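Local coordinates for chromosome-partitioning protein ParB (Caulobacter vibrioides NA1000, PDB 6S6H) that binds the centromeric parS DNA site near the replication origin through this helix-turn-helix domain and takes part in chromosome partition, at residues G8-V13 / F34-E39; L25-L30 / A53-L58; G72-G77 / A90-I95. One frame throughout, in Å; residues are numbered along the deposited sequence.

Contact 1 (G8-V13 / F34-E39); sequences GIIENV and FERTQE. With nucleotides of chain D.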
loop_
_atom_site.group_PDB
_atom_site.type_symbol
_atom_site.label_atom_id
_atom_site.label_comp_id
_atom_site.label_asym_id
_atom_site.label_seq_id
_atom_site.Cartn_x
_atom_site.Cartn_y
_atom_site.Cartn_z
ATOM N N GLY B 8 5.604 20.043 11.272
ATOM C CA GLY B 8 4.194 19.636 11.432
ATOM C C GLY B 8 3.469 19.558 10.098
ATOM O O GLY B 8 2.707 18.594 9.897
ATOM N N ILE B 9 3.698 20.537 9.217
ATOM C CA ILE B 9 3.072 20.626 7.862
ATOM C C ILE B 9 3.536 19.430 7.023
ATOM O O ILE B 9 2.675 18.794 6.386
ATOM C CB ILE B 9 3.407 21.972 7.187
ATOM C CG1 ILE B 9 2.717 23.138 7.898
ATOM C CG2 ILE B 9 3.067 21.945 5.704
ATOM C CD1 ILE B 9 3.278 24.490 7.539
ATOM N N ILE B 10 4.843 19.148 7.025
ATOM C CA ILE B 10 5.462 18.014 6.274
ATOM C C ILE B 10 4.893 16.697 6.815
ATOM O O ILE B 10 4.463 15.858 6.000
ATOM C CB ILE B 10 7.003 18.073 6.358
ATOM C CG1 ILE B 10 7.558 19.289 5.611
ATOM C CG2 ILE B 10 7.626 16.779 5.854
ATOM C CD1 ILE B 10 8.950 19.700 6.034
ATOM N N GLU B 11 4.878 16.541 8.141
ATOM C CA GLU B 11 4.368 15.336 8.849
ATOM C C GLU B 11 2.933 15.024 8.405
ATOM O O GLU B 11 2.629 13.836 8.211
ATOM C CB GLU B 11 4.417 15.546 10.364
ATOM C CG GLU B 11 5.799 15.346 10.959
ATOM C CD GLU B 11 5.891 15.629 12.448
ATOM O OE1 GLU B 11 6.632 14.906 13.138
ATOM O OE2 GLU B 11 5.224 16.569 12.917
ATOM N N ASN B 12 2.088 16.046 8.248
ATOM C CA ASN B 12 0.615 15.878 8.104
ATOM C C ASN B 12 0.214 15.703 6.632
ATOM O O ASN B 12 -0.981 15.454 6.388
ATOM C CB ASN B 12 -0.151 17.019 8.778
ATOM C CG ASN B 12 -0.343 16.773 10.261
ATOM O OD1 ASN B 12 -1.401 16.314 10.684
ATOM N ND2 ASN B 12 0.685 17.038 11.052
ATOM N N VAL B 13 1.154 15.793 5.689
ATOM C CA VAL B 13 0.876 15.555 4.240
ATOM C C VAL B 13 0.251 14.163 4.086
ATOM O O VAL B 13 -0.813 14.065 3.444
ATOM C CB VAL B 13 2.147 15.708 3.378
ATOM C CG1 VAL B 13 1.938 15.190 1.957
ATOM C CG2 VAL B 13 2.640 17.148 3.364
ATOM N N PHE B 34 10.849 25.555 1.602
ATOM C CA PHE B 34 11.606 25.359 2.869
ATOM C C PHE B 34 13.032 24.886 2.566
ATOM O O PHE B 34 13.807 24.695 3.528
ATOM C CB PHE B 34 10.889 24.381 3.801
ATOM C CG PHE B 34 9.489 24.777 4.193
ATOM C CD1 PHE B 34 9.107 26.109 4.255
ATOM C CD2 PHE B 34 8.555 23.811 4.534
ATOM C CE1 PHE B 34 7.818 26.460 4.624
ATOM C CE2 PHE B 34 7.268 24.166 4.907
ATOM C CZ PHE B 34 6.901 25.489 4.948
ATOM N N GLU B 35 13.357 24.703 1.282
ATOM C CA GLU B 35 14.723 24.377 0.793
ATOM C C GLU B 35 15.214 23.115 1.509
ATOM O O GLU B 35 16.287 23.166 2.138
ATOM C CB GLU B 35 15.654 25.570 1.018
ATOM C CG GLU B 35 15.131 26.862 0.423
ATOM C CD GLU B 35 16.004 28.063 0.728
ATOM O OE1 GLU B 35 15.552 28.933 1.500
ATOM O OE2 GLU B 35 17.135 28.117 0.203
ATOM N N ARG B 36 14.434 22.035 1.426
ATOM C CA ARG B 36 14.716 20.738 2.096
ATOM C C ARG B 36 14.909 19.667 1.020
ATOM O O ARG B 36 14.248 19.764 -0.033
ATOM C CB ARG B 36 13.584 20.391 3.069
ATOM C CG ARG B 36 13.297 21.479 4.097
ATOM C CD ARG B 36 12.080 21.199 4.960
ATOM N NE ARG B 36 12.424 20.424 6.146
ATOM C CZ ARG B 36 12.443 20.876 7.398
ATOM N NH1 ARG B 36 12.114 22.126 7.681
ATOM N NH2 ARG B 36 12.785 20.057 8.376
ATOM N N THR B 37 15.799 18.705 1.270
ATOM C CA THR B 37 16.136 17.599 0.330
ATOM C C THR B 37 15.053 16.518 0.393
ATOM O O THR B 37 14.247 16.533 1.338
ATOM C CB THR B 37 17.511 16.991 0.644
ATOM O OG1 THR B 37 17.473 16.423 1.955
ATOM C CG2 THR B 37 18.637 17.996 0.546
ATOM N N GLN B 38 15.053 15.607 -0.581
ATOM C CA GLN B 38 14.244 14.357 -0.563
ATOM C C GLN B 38 14.563 13.580 0.724
ATOM O O GLN B 38 13.615 13.079 1.369
ATOM C CB GLN B 38 14.541 13.505 -1.799
ATOM C CG GLN B 38 14.067 14.122 -3.111
ATOM C CD GLN B 38 14.203 13.168 -4.275
ATOM O OE1 GLN B 38 14.841 12.121 -4.169
ATOM N NE2 GLN B 38 13.594 13.519 -5.397
ATOM N N GLU B 39 15.851 13.504 1.079
ATOM C CA GLU B 39 16.369 12.801 2.286
ATOM C C GLU B 39 15.761 13.416 3.552
ATOM O O GLU B 39 15.368 12.638 4.437
ATOM C CB GLU B 39 17.898 12.878 2.331
ATOM C CG GLU B 39 18.511 12.237 3.564
ATOM C CD GLU B 39 18.241 10.751 3.715
ATOM O OE1 GLU B 39 18.240 10.267 4.865
ATOM O OE2 GLU B 39 18.041 10.077 2.683
ATOM P P DT D 3 17.517 16.485 -3.744
ATOM O OP1 DT D 3 16.768 17.743 -3.991
ATOM O OP2 DT D 3 17.269 15.704 -2.507
ATOM O "O5'" DT D 3 17.291 15.537 -5.004
ATOM C "C5'" DT D 3 17.738 15.931 -6.320
ATOM C "C4'" DT D 3 17.732 14.752 -7.265
ATOM O "O4'" DT D 3 18.709 13.767 -6.853
ATOM C "C3'" DT D 3 16.396 14.002 -7.379
ATOM O "O3'" DT D 3 15.913 14.070 -8.730
ATOM C "C2'" DT D 3 16.733 12.580 -6.958
ATOM C "C1'" DT D 3 18.210 12.507 -7.253
ATOM N N1 DT D 3 18.959 11.457 -6.531
ATOM C C2 DT D 3 19.558 10.468 -7.280
ATOM O O2 DT D 3 19.495 10.423 -8.499
ATOM N N3 DT D 3 20.237 9.528 -6.547
ATOM C C4 DT D 3 20.370 9.475 -5.173
ATOM O O4 DT D 3 21.010 8.562 -4.656
ATOM C C5 DT D 3 19.714 10.541 -4.449
ATOM C C7 DT D 3 19.805 10.567 -2.955
ATOM C C6 DT D 3 19.047 11.464 -5.155
ATOM P P DG D 4 14.588 13.271 -9.180
ATOM O OP1 DG D 4 13.818 14.143 -10.104
ATOM O OP2 DG D 4 13.919 12.745 -7.963
ATOM O "O5'" DG D 4 15.188 12.065 -10.030
ATOM C "C5'" DG D 4 15.826 12.318 -11.297
ATOM C "C4'" DG D 4 15.959 11.038 -12.089
ATOM O "O4'" DG D 4 16.840 10.122 -11.397
ATOM C "C3'" DG D 4 14.656 10.276 -12.311
ATOM O "O3'" DG D 4 14.640 9.721 -13.627
ATOM C "C2'" DG D 4 14.684 9.213 -11.228
ATOM C "C1'" DG D 4 16.166 8.908 -11.113
ATOM N N9 DG D 4 16.597 8.466 -9.792
ATOM C C8 DG D 4 16.447 9.141 -8.605
ATOM N N7 DG D 4 16.953 8.502 -7.585
ATOM C C5 DG D 4 17.476 7.340 -8.133
ATOM C C6 DG D 4 18.153 6.258 -7.515
ATOM O O6 DG D 4 18.430 6.104 -6.320
ATOM N N1 DG D 4 18.518 5.287 -8.442
ATOM C C2 DG D 4 18.262 5.347 -9.790
ATOM N N2 DG D 4 18.694 4.309 -10.523
ATOM N N3 DG D 4 17.631 6.350 -10.378
ATOM C C4 DG D 4 17.270 7.306 -9.496
#

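Contact 2 (L25-L30 / A53-L58); sequences LSYKVL and ANTMRL. With nucleotides of chain D.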
loop_
_atom_site.group_PDB
_atom_site.type_symbol
_atom_site.label_atom_id
_atom_site.label_comp_id
_atom_site.label_asym_id
_atom_site.label_seq_id
_atom_site.Cartn_x
_atom_site.Cartn_y
_atom_site.Cartn_z
ATOM N N LEU B 25 2.667 16.848 -5.142
ATOM C CA LEU B 25 2.744 18.318 -5.356
ATOM C C LEU B 25 3.039 19.015 -4.022
ATOM O O LEU B 25 3.816 19.985 -4.028
ATOM C CB LEU B 25 1.435 18.823 -5.971
ATOM C CG LEU B 25 1.384 20.322 -6.271
ATOM C CD1 LEU B 25 2.573 20.739 -7.126
ATOM C CD2 LEU B 25 0.076 20.708 -6.945
ATOM N N SER B 26 2.445 18.542 -2.925
ATOM C CA SER B 26 2.680 19.076 -1.557
ATOM C C SER B 26 4.178 18.991 -1.241
ATOM O O SER B 26 4.774 20.048 -0.969
ATOM C CB SER B 26 1.849 18.360 -0.521
ATOM O OG SER B 26 0.477 18.688 -0.659
ATOM N N TYR B 27 4.764 17.792 -1.318
ATOM C CA TYR B 27 6.197 17.532 -1.015
ATOM C C TYR B 27 7.092 18.417 -1.893
ATOM O O TYR B 27 8.010 19.054 -1.340
ATOM C CB TYR B 27 6.552 16.050 -1.180
ATOM C CG TYR B 27 5.998 15.149 -0.105
ATOM C CD1 TYR B 27 6.028 15.517 1.233
ATOM C CD2 TYR B 27 5.453 13.914 -0.420
ATOM C CE1 TYR B 27 5.520 14.692 2.223
ATOM C CE2 TYR B 27 4.943 13.075 0.559
ATOM C CZ TYR B 27 4.976 13.466 1.886
ATOM O OH TYR B 27 4.474 12.648 2.857
ATOM N N LYS B 28 6.830 18.452 -3.204
ATOM C CA LYS B 28 7.592 19.263 -4.194
ATOM C C LYS B 28 7.609 20.730 -3.746
ATOM O O LYS B 28 8.712 21.305 -3.609
ATOM C CB LYS B 28 6.961 19.134 -5.583
ATOM C CG LYS B 28 7.624 19.954 -6.686
ATOM C CD LYS B 28 7.048 19.669 -8.059
ATOM C CE LYS B 28 8.004 19.948 -9.201
ATOM N NZ LYS B 28 7.872 21.338 -9.687
ATOM N N VAL B 29 6.422 21.299 -3.528
ATOM C CA VAL B 29 6.211 22.721 -3.124
ATOM C C VAL B 29 6.948 22.991 -1.805
ATOM O O VAL B 29 7.548 24.071 -1.688
ATOM C CB VAL B 29 4.704 23.038 -3.026
ATOM C CG1 VAL B 29 4.433 24.332 -2.275
ATOM C CG2 VAL B 29 4.053 23.065 -4.402
ATOM N N LEU B 30 6.908 22.050 -0.856
ATOM C CA LEU B 30 7.503 22.204 0.502
ATOM C C LEU B 30 9.034 22.092 0.423
ATOM O O LEU B 30 9.714 22.898 1.090
ATOM C CB LEU B 30 6.906 21.153 1.445
ATOM C CG LEU B 30 5.410 21.299 1.734
ATOM C CD1 LEU B 30 4.884 20.092 2.493
ATOM C CD2 LEU B 30 5.105 22.580 2.501
ATOM N N ALA B 53 10.940 10.353 -3.684
ATOM C CA ALA B 53 11.341 10.561 -5.095
ATOM C C ALA B 53 10.281 9.970 -6.033
ATOM O O ALA B 53 9.817 10.693 -6.936
ATOM C CB ALA B 53 12.694 9.935 -5.341
ATOM N N ASN B 54 9.927 8.700 -5.835
ATOM C CA ASN B 54 8.984 7.957 -6.714
ATOM C C ASN B 54 7.602 8.621 -6.651
ATOM O O ASN B 54 6.947 8.707 -7.705
ATOM C CB ASN B 54 8.929 6.466 -6.365
ATOM C CG ASN B 54 10.098 5.681 -6.927
ATOM O OD1 ASN B 54 10.662 6.039 -7.960
ATOM N ND2 ASN B 54 10.463 4.597 -6.263
ATOM N N THR B 55 7.184 9.081 -5.469
ATOM C CA THR B 55 5.891 9.783 -5.255
ATOM C C THR B 55 5.843 11.021 -6.161
ATOM O O THR B 55 4.866 11.154 -6.913
ATOM C CB THR B 55 5.678 10.118 -3.772
ATOM O OG1 THR B 55 5.650 8.894 -3.038
ATOM C CG2 THR B 55 4.397 10.877 -3.512
ATOM N N MET B 56 6.873 11.869 -6.122
ATOM C CA MET B 56 6.902 13.168 -6.854
ATOM C C MET B 56 7.089 12.942 -8.363
ATOM O O MET B 56 6.496 13.717 -9.141
ATOM C CB MET B 56 8.003 14.084 -6.314
ATOM C CG MET B 56 7.673 14.641 -4.940
ATOM S SD MET B 56 8.953 15.714 -4.258
ATOM C CE MET B 56 10.383 14.636 -4.352
ATOM N N ARG B 57 7.846 11.912 -8.759
ATOM C CA ARG B 57 8.068 11.522 -10.182
ATOM C C ARG B 57 6.727 11.370 -10.919
ATOM O O ARG B 57 6.698 11.632 -12.140
ATOM C CB ARG B 57 8.868 10.217 -10.277
ATOM C CG ARG B 57 10.374 10.400 -10.157
ATOM C CD ARG B 57 11.131 9.092 -10.299
ATOM N NE ARG B 57 10.865 8.465 -11.591
ATOM C CZ ARG B 57 10.440 7.216 -11.786
ATOM N NH1 ARG B 57 10.246 6.393 -10.768
ATOM N NH2 ARG B 57 10.221 6.794 -13.021
ATOM N N LEU B 58 5.664 10.971 -10.208
ATOM C CA LEU B 58 4.305 10.724 -10.770
ATOM C C LEU B 58 3.722 12.009 -11.374
ATOM O O LEU B 58 2.847 11.888 -12.251
ATOM C CB LEU B 58 3.379 10.194 -9.669
ATOM C CG LEU B 58 3.733 8.825 -9.093
ATOM C CD1 LEU B 58 2.825 8.490 -7.921
ATOM C CD2 LEU B 58 3.655 7.741 -10.158
ATOM P P DT D 5 13.295 9.096 -14.221
ATOM O OP1 DT D 5 13.357 9.188 -15.703
ATOM O OP2 DT D 5 12.141 9.702 -13.500
ATOM O "O5'" DT D 5 13.401 7.562 -13.794
ATOM C "C5'" DT D 5 14.444 6.744 -14.342
ATOM C "C4'" DT D 5 14.569 5.432 -13.602
ATOM O "O4'" DT D 5 14.904 5.636 -12.216
ATOM C "C3'" DT D 5 13.336 4.524 -13.592
ATOM O "O3'" DT D 5 13.516 3.526 -14.605
ATOM C "C2'" DT D 5 13.324 3.930 -12.188
ATOM C "C1'" DT D 5 14.643 4.397 -11.594
ATOM N N1 DT D 5 14.676 4.601 -10.134
ATOM C C2 DT D 5 15.320 3.653 -9.373
ATOM O O2 DT D 5 15.827 2.652 -9.848
ATOM N N3 DT D 5 15.333 3.913 -8.025
ATOM C C4 DT D 5 14.788 5.006 -7.380
ATOM O O4 DT D 5 14.884 5.109 -6.160
ATOM C C5 DT D 5 14.136 5.968 -8.242
ATOM C C7 DT D 5 13.517 7.185 -7.632
ATOM C C6 DT D 5 14.117 5.722 -9.558
ATOM P P DT D 6 12.373 2.451 -14.921
ATOM O OP1 DT D 6 12.411 2.156 -16.378
ATOM O OP2 DT D 6 11.103 2.913 -14.291
ATOM O "O5'" DT D 6 12.877 1.156 -14.142
ATOM C "C5'" DT D 6 14.191 0.629 -14.378
ATOM C "C4'" DT D 6 14.477 -0.517 -13.436
ATOM O "O4'" DT D 6 14.553 -0.016 -12.083
ATOM C "C3'" DT D 6 13.428 -1.631 -13.428
ATOM O "O3'" DT D 6 14.099 -2.891 -13.541
ATOM C "C2'" DT D 6 12.702 -1.441 -12.104
ATOM C "C1'" DT D 6 13.776 -0.827 -11.220
ATOM N N1 DT D 6 13.302 0.026 -10.107
ATOM C C2 DT D 6 13.866 -0.153 -8.862
ATOM O O2 DT D 6 14.715 -0.997 -8.628
ATOM N N3 DT D 6 13.391 0.696 -7.891
ATOM C C4 DT D 6 12.445 1.693 -8.045
ATOM O O4 DT D 6 12.120 2.382 -7.081
ATOM C C5 DT D 6 11.905 1.832 -9.378
ATOM C C7 DT D 6 10.872 2.882 -9.636
ATOM C C6 DT D 6 12.358 1.007 -10.330
#

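Contact 3 (G72-G77 / A90-I95); sequences GELTAG and ALAKQI. With nucleotides of chain C.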
loop_
_atom_site.group_PDB
_atom_site.type_symbol
_atom_site.label_atom_id
_atom_site.label_comp_id
_atom_site.label_asym_id
_atom_site.label_seq_id
_atom_site.Cartn_x
_atom_site.Cartn_y
_atom_site.Cartn_z
ATOM N N GLY B 72 -8.903 6.056 -10.065
ATOM C CA GLY B 72 -8.614 4.756 -9.429
ATOM C C GLY B 72 -8.619 3.607 -10.425
ATOM O O GLY B 72 -8.609 2.448 -9.980
ATOM N N GLU B 73 -8.630 3.910 -11.728
ATOM C CA GLU B 73 -8.502 2.905 -12.820
ATOM C C GLU B 73 -7.084 2.317 -12.802
ATOM O O GLU B 73 -6.935 1.148 -13.195
ATOM C CB GLU B 73 -8.841 3.536 -14.172
ATOM C CG GLU B 73 -10.335 3.637 -14.422
ATOM C CD GLU B 73 -10.731 4.551 -15.569
ATOM O OE1 GLU B 73 -10.765 4.076 -16.724
ATOM O OE2 GLU B 73 -10.998 5.742 -15.303
ATOM N N LEU B 74 -6.092 3.103 -12.371
ATOM C CA LEU B 74 -4.702 2.650 -12.085
ATOM C C LEU B 74 -4.378 2.933 -10.618
ATOM O O LEU B 74 -4.933 3.902 -10.071
ATOM C CB LEU B 74 -3.710 3.401 -12.981
ATOM C CG LEU B 74 -3.759 3.084 -14.474
ATOM C CD1 LEU B 74 -2.708 3.889 -15.223
ATOM C CD2 LEU B 74 -3.563 1.599 -14.733
ATOM N N THR B 75 -3.490 2.135 -10.026
ATOM C CA THR B 75 -2.854 2.399 -8.709
ATOM C C THR B 75 -1.526 3.123 -8.943
ATOM O O THR B 75 -1.079 3.182 -10.105
ATOM C CB THR B 75 -2.627 1.107 -7.911
ATOM O OG1 THR B 75 -1.489 0.445 -8.465
ATOM C CG2 THR B 75 -3.823 0.180 -7.921
ATOM N N ALA B 76 -0.924 3.643 -7.871
ATOM C CA ALA B 76 0.405 4.299 -7.862
ATOM C C ALA B 76 1.464 3.336 -8.416
ATOM O O ALA B 76 2.343 3.803 -9.155
ATOM C CB ALA B 76 0.743 4.747 -6.460
ATOM N N GLY B 77 1.371 2.048 -8.065
ATOM C CA GLY B 77 2.285 0.973 -8.505
ATOM C C GLY B 77 2.300 0.812 -10.017
ATOM O O GLY B 77 3.404 0.705 -10.590
ATOM N N ALA B 90 -0.392 4.622 -23.863
ATOM C CA ALA B 90 -0.611 3.325 -24.547
ATOM C C ALA B 90 -0.591 2.198 -23.507
ATOM O O ALA B 90 -1.572 1.433 -23.452
ATOM C CB ALA B 90 0.428 3.110 -25.621
ATOM N N LEU B 91 0.473 2.135 -22.696
ATOM C CA LEU B 91 0.668 1.122 -21.622
ATOM C C LEU B 91 -0.496 1.186 -20.630
ATOM O O LEU B 91 -1.015 0.120 -20.265
ATOM C CB LEU B 91 2.005 1.371 -20.913
ATOM C CG LEU B 91 3.257 1.125 -21.754
ATOM C CD1 LEU B 91 4.509 1.230 -20.896
ATOM C CD2 LEU B 91 3.199 -0.231 -22.442
ATOM N N ALA B 92 -0.883 2.392 -20.211
ATOM C CA ALA B 92 -2.025 2.641 -19.299
ATOM C C ALA B 92 -3.278 1.944 -19.839
ATOM O O ALA B 92 -3.947 1.259 -19.048
ATOM C CB ALA B 92 -2.242 4.124 -19.128
ATOM N N LYS B 93 -3.574 2.105 -21.134
ATOM C CA LYS B 93 -4.770 1.512 -21.798
ATOM C C LYS B 93 -4.680 -0.020 -21.752
ATOM O O LYS B 93 -5.711 -0.659 -21.462
ATOM C CB LYS B 93 -4.914 2.012 -23.239
ATOM C CG LYS B 93 -5.440 3.435 -23.380
ATOM C CD LYS B 93 -5.221 4.033 -24.752
ATOM N N GLN B 94 -3.495 -0.578 -22.023
ATOM C CA GLN B 94 -3.233 -2.043 -22.015
ATOM C C GLN B 94 -3.442 -2.603 -20.603
ATOM O O GLN B 94 -4.017 -3.699 -20.489
ATOM C CB GLN B 94 -1.818 -2.345 -22.514
ATOM C CG GLN B 94 -1.689 -2.326 -24.030
ATOM C CD GLN B 94 -0.247 -2.359 -24.476
ATOM O OE1 GLN B 94 0.229 -3.348 -25.025
ATOM N NE2 GLN B 94 0.466 -1.272 -24.236
ATOM N N ILE B 95 -2.979 -1.883 -19.576
ATOM C CA ILE B 95 -3.082 -2.283 -18.138
ATOM C C ILE B 95 -4.564 -2.394 -17.752
ATOM O O ILE B 95 -4.933 -3.389 -17.098
ATOM C CB ILE B 95 -2.323 -1.289 -17.233
ATOM C CG1 ILE B 95 -0.809 -1.398 -17.431
ATOM C CG2 ILE B 95 -2.708 -1.470 -15.769
ATOM C CD1 ILE B 95 -0.054 -0.156 -17.028
ATOM P P DT C 12 -0.604 0.949 -4.467
ATOM O OP1 DT C 12 -1.440 2.087 -4.010
ATOM O OP2 DT C 12 0.180 1.068 -5.725
ATOM O "O5'" DT C 12 0.389 0.583 -3.279
ATOM C "C5'" DT C 12 -0.131 0.327 -1.974
ATOM C "C4'" DT C 12 0.968 0.379 -0.941
ATOM O "O4'" DT C 12 1.856 -0.750 -1.094
ATOM C "C3'" DT C 12 1.851 1.622 -0.972
ATOM O "O3'" DT C 12 2.095 1.976 0.388
ATOM C "C2'" DT C 12 3.103 1.159 -1.696
ATOM C "C1'" DT C 12 3.188 -0.323 -1.340
ATOM N N1 DT C 12 3.756 -1.227 -2.371
ATOM C C2 DT C 12 4.534 -2.279 -1.947
ATOM O O2 DT C 12 4.830 -2.461 -0.778
ATOM N N3 DT C 12 4.973 -3.107 -2.951
ATOM C C4 DT C 12 4.700 -2.997 -4.303
ATOM O O4 DT C 12 5.171 -3.813 -5.092
ATOM C C5 DT C 12 3.872 -1.872 -4.675
ATOM C C7 DT C 12 3.528 -1.669 -6.117
ATOM C C6 DT C 12 3.430 -1.068 -3.701
ATOM P P DG C 11 -2.018 -5.160 -8.069
ATOM O OP1 DG C 11 -2.947 -4.630 -9.102
ATOM O OP2 DG C 11 -0.714 -5.736 -8.494
ATOM O "O5'" DG C 11 -1.694 -4.062 -6.959
ATOM C "C5'" DG C 11 -2.742 -3.366 -6.273
ATOM C "C4'" DG C 11 -2.171 -2.590 -5.111
ATOM O "O4'" DG C 11 -1.342 -3.456 -4.299
ATOM C "C3'" DG C 11 -1.285 -1.400 -5.488
ATOM O "O3'" DG C 11 -1.544 -0.339 -4.557
ATOM C "C2'" DG C 11 0.117 -1.983 -5.422
ATOM C "C1'" DG C 11 0.008 -3.009 -4.307
ATOM N N9 DG C 11 0.860 -4.180 -4.473
ATOM C C8 DG C 11 1.073 -4.897 -5.627
ATOM N N7 DG C 11 1.874 -5.914 -5.457
ATOM C C5 DG C 11 2.212 -5.863 -4.112
ATOM C C6 DG C 11 3.067 -6.699 -3.348
ATOM O O6 DG C 11 3.710 -7.688 -3.717
ATOM N N1 DG C 11 3.130 -6.289 -2.021
ATOM C C2 DG C 11 2.462 -5.211 -1.494
ATOM N N2 DG C 11 2.652 -4.978 -0.188
ATOM N N3 DG C 11 1.667 -4.420 -2.198
ATOM C C4 DG C 11 1.590 -4.802 -3.490
#

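Contact 1 (G8-V13 / F34-E39)
Ile10 reaches across to Arg36 and Phe34 with a single atom, its terminal methyl CD1. The methyl lies over one face of the Arg36 guanidinium, offset toward its rim, and CD1 is 3.6 Å from Arg36 NE. The same methyl meets Phe34 from another direction. It sits at the ring edge, near the ring plane, with CD1 4.4 Å from CD2 of Phe34. The Ile10 and Arg36 side chains cross obliquely. The Arg36 chain bends at chi3 (88°), which turns the flat guanidinium so that it presents a face to the methyl.

Polar partners of Arg36 lie beyond the two segments. NH1 forms a salt bridge with Glu6 of helix 4-11, and NE bonds to Asn40 of helix 38-45. The charged group therefore ties the first helix to the turn, while Ile10 covers one of its faces. Ile10 also packs on Ile41, Thr44 and Ile45.

Further out, the backbone turns between two helices. Glu35 has positive phi and ends helix 20-34 in a Schellman motif. Thr37 is the N-cap of helix 38-45, and its OG1 caps the N of Asn40. This start of the helix faces DNA. Gln38 N donates to OP2 of DT3 of chain D at 2.9 Å (158°). The Gln38 side chain is extended beyond CG, and NE2 reaches OP2 of DG4 of chain D at 2.7 Å. Backbone and side chain of one residue thus hold two successive phosphates.

The chemistry is divided. An apolar methyl and a bridged arginine join the helices on the protein side, and N-H donors at a helix N-terminus meet the DNA backbone. The helix dipole would probably strengthen the phosphate contact. Bonds to phosphates read no base, so this part probably contributes affinity and positioning.

Contact 2 (L25-L30 / A53-L58)
Met56 makes most of the van der Waals contact between helix 53-57 and helix 25-30, and its sulfur does the touching. SD lies 3.9 Å from CB of Tyr27 and 3.6 Å from the backbone N of Lys28. With chi2 at 179° the chain runs straight out to SD; the bend at chi3 then turns CE aside. Lys28 adds only the base of its side chain, CB; its far end leads away. Thr55 adds its methyl CG2 at the edge of the Tyr27 ring, near the ring plane, 4.5 Å from CD2 of Tyr27. Segments 25-30 and 53-57 cross at -106°, their axes 9.2 Å apart.

Side-chain hydrogen bonds to the DNA come from the other side of helix 49-57. Asn54 ND2 donates to the base oxygen O4 of DT6 of chain D at 2.9 Å (155°). Asn54 OD1 accepts from Arg57 NH1; OD1 lies close to the guanidinium plane, but NH1 is tilted out of the Asn54 carbonyl plane. With OD1 taken by Arg57, the amide is probably held in the turn that puts ND2 at the thymine.

Arg57 adds a hydrogen bond to the DNA backbone: NE donates to OP2 of DT5 of chain D at 2.6 Å, and O5' of that nucleotide lies over one guanidinium face. Ala53 CB packs 3.7 Å from the DT5 methyl C7.

Helix 49-57 is the recognition helix of the helix-turn-helix. Its inner side is held by sulfur and methyl groups. Its outer side combines base reading by Asn54 with phosphate binding by Arg57, and the bond between them probably links the two.

Contact 3 (G72-G77 / A90-I95)
Leu74 points its forked end at helix 90-95 and divides its two methyls between two residues. CD2 meets CG2 of Ile95 at 3.4 Å. CD1 meets CB of Ala92 at 3.9 Å. The Leu74 and Ile95 side chains cross at about a right angle, so they touch at branch methyls and do not run alongside each other. Ile95 uses its short branch here. That methyl lies anti to the backbone N, which leaves the longer CG1 branch to turn elsewhere. Ala92 is one helical turn before Ile95, and its small side chain lets the second Leu74 methyl come up to the helix.

All three residues are buried. Tyr68 of helix 63-71 packs on both Leu74 and Ala92, and Ile82 packs on Ala92 and Ile95. Thr105 of helix 102-110 also touches Ile95.

The next residues turn to the DNA. Thr75 is the N-cap of helix 76-81, and its OG1 bonds to ND1 of His78. The same OG1 lies 3.3 Å from OP2 of DT12 of chain C, where any hydrogen bond would be weak. Gly77 N makes the firmer bond, donating to that OP2 at 2.8 Å (145°). Gly77 CA lies 3.8 Å from the methyl C7 of DT12, so the backbone itself packs against the base.

The loop 72-75 thus has an apolar inner side at Leu74 and a DNA side that begins at Thr75. An N-capped helix start set on a DNA phosphate, backed by an apolar core of helices 63-71, 88-98 and 102-110, belongs to the all-helical DNA-binding domain of ParB.

Contacts 1 and 2 belong to one neighbourhood, with centres 10 Å apart. Both involve helix 20-34 or its end, and Gln38 of contact 1 packs on Ala53 and Met56 of contact 2. Contact 3 lies in a separate cluster of later helices and barely touches contact 2, at Leu58 and Ala76. It is the buried one, and purely apolar between its segments. Contacts 1 and 2 are partly buried; the first mixes in a charged arginine, the second a methionine sulfur. All three border DNA, but differently. Contacts 1 and 3 offer helix N-termini to phosphates, on chains D and C respectively. Contact 2 also bonds to a base.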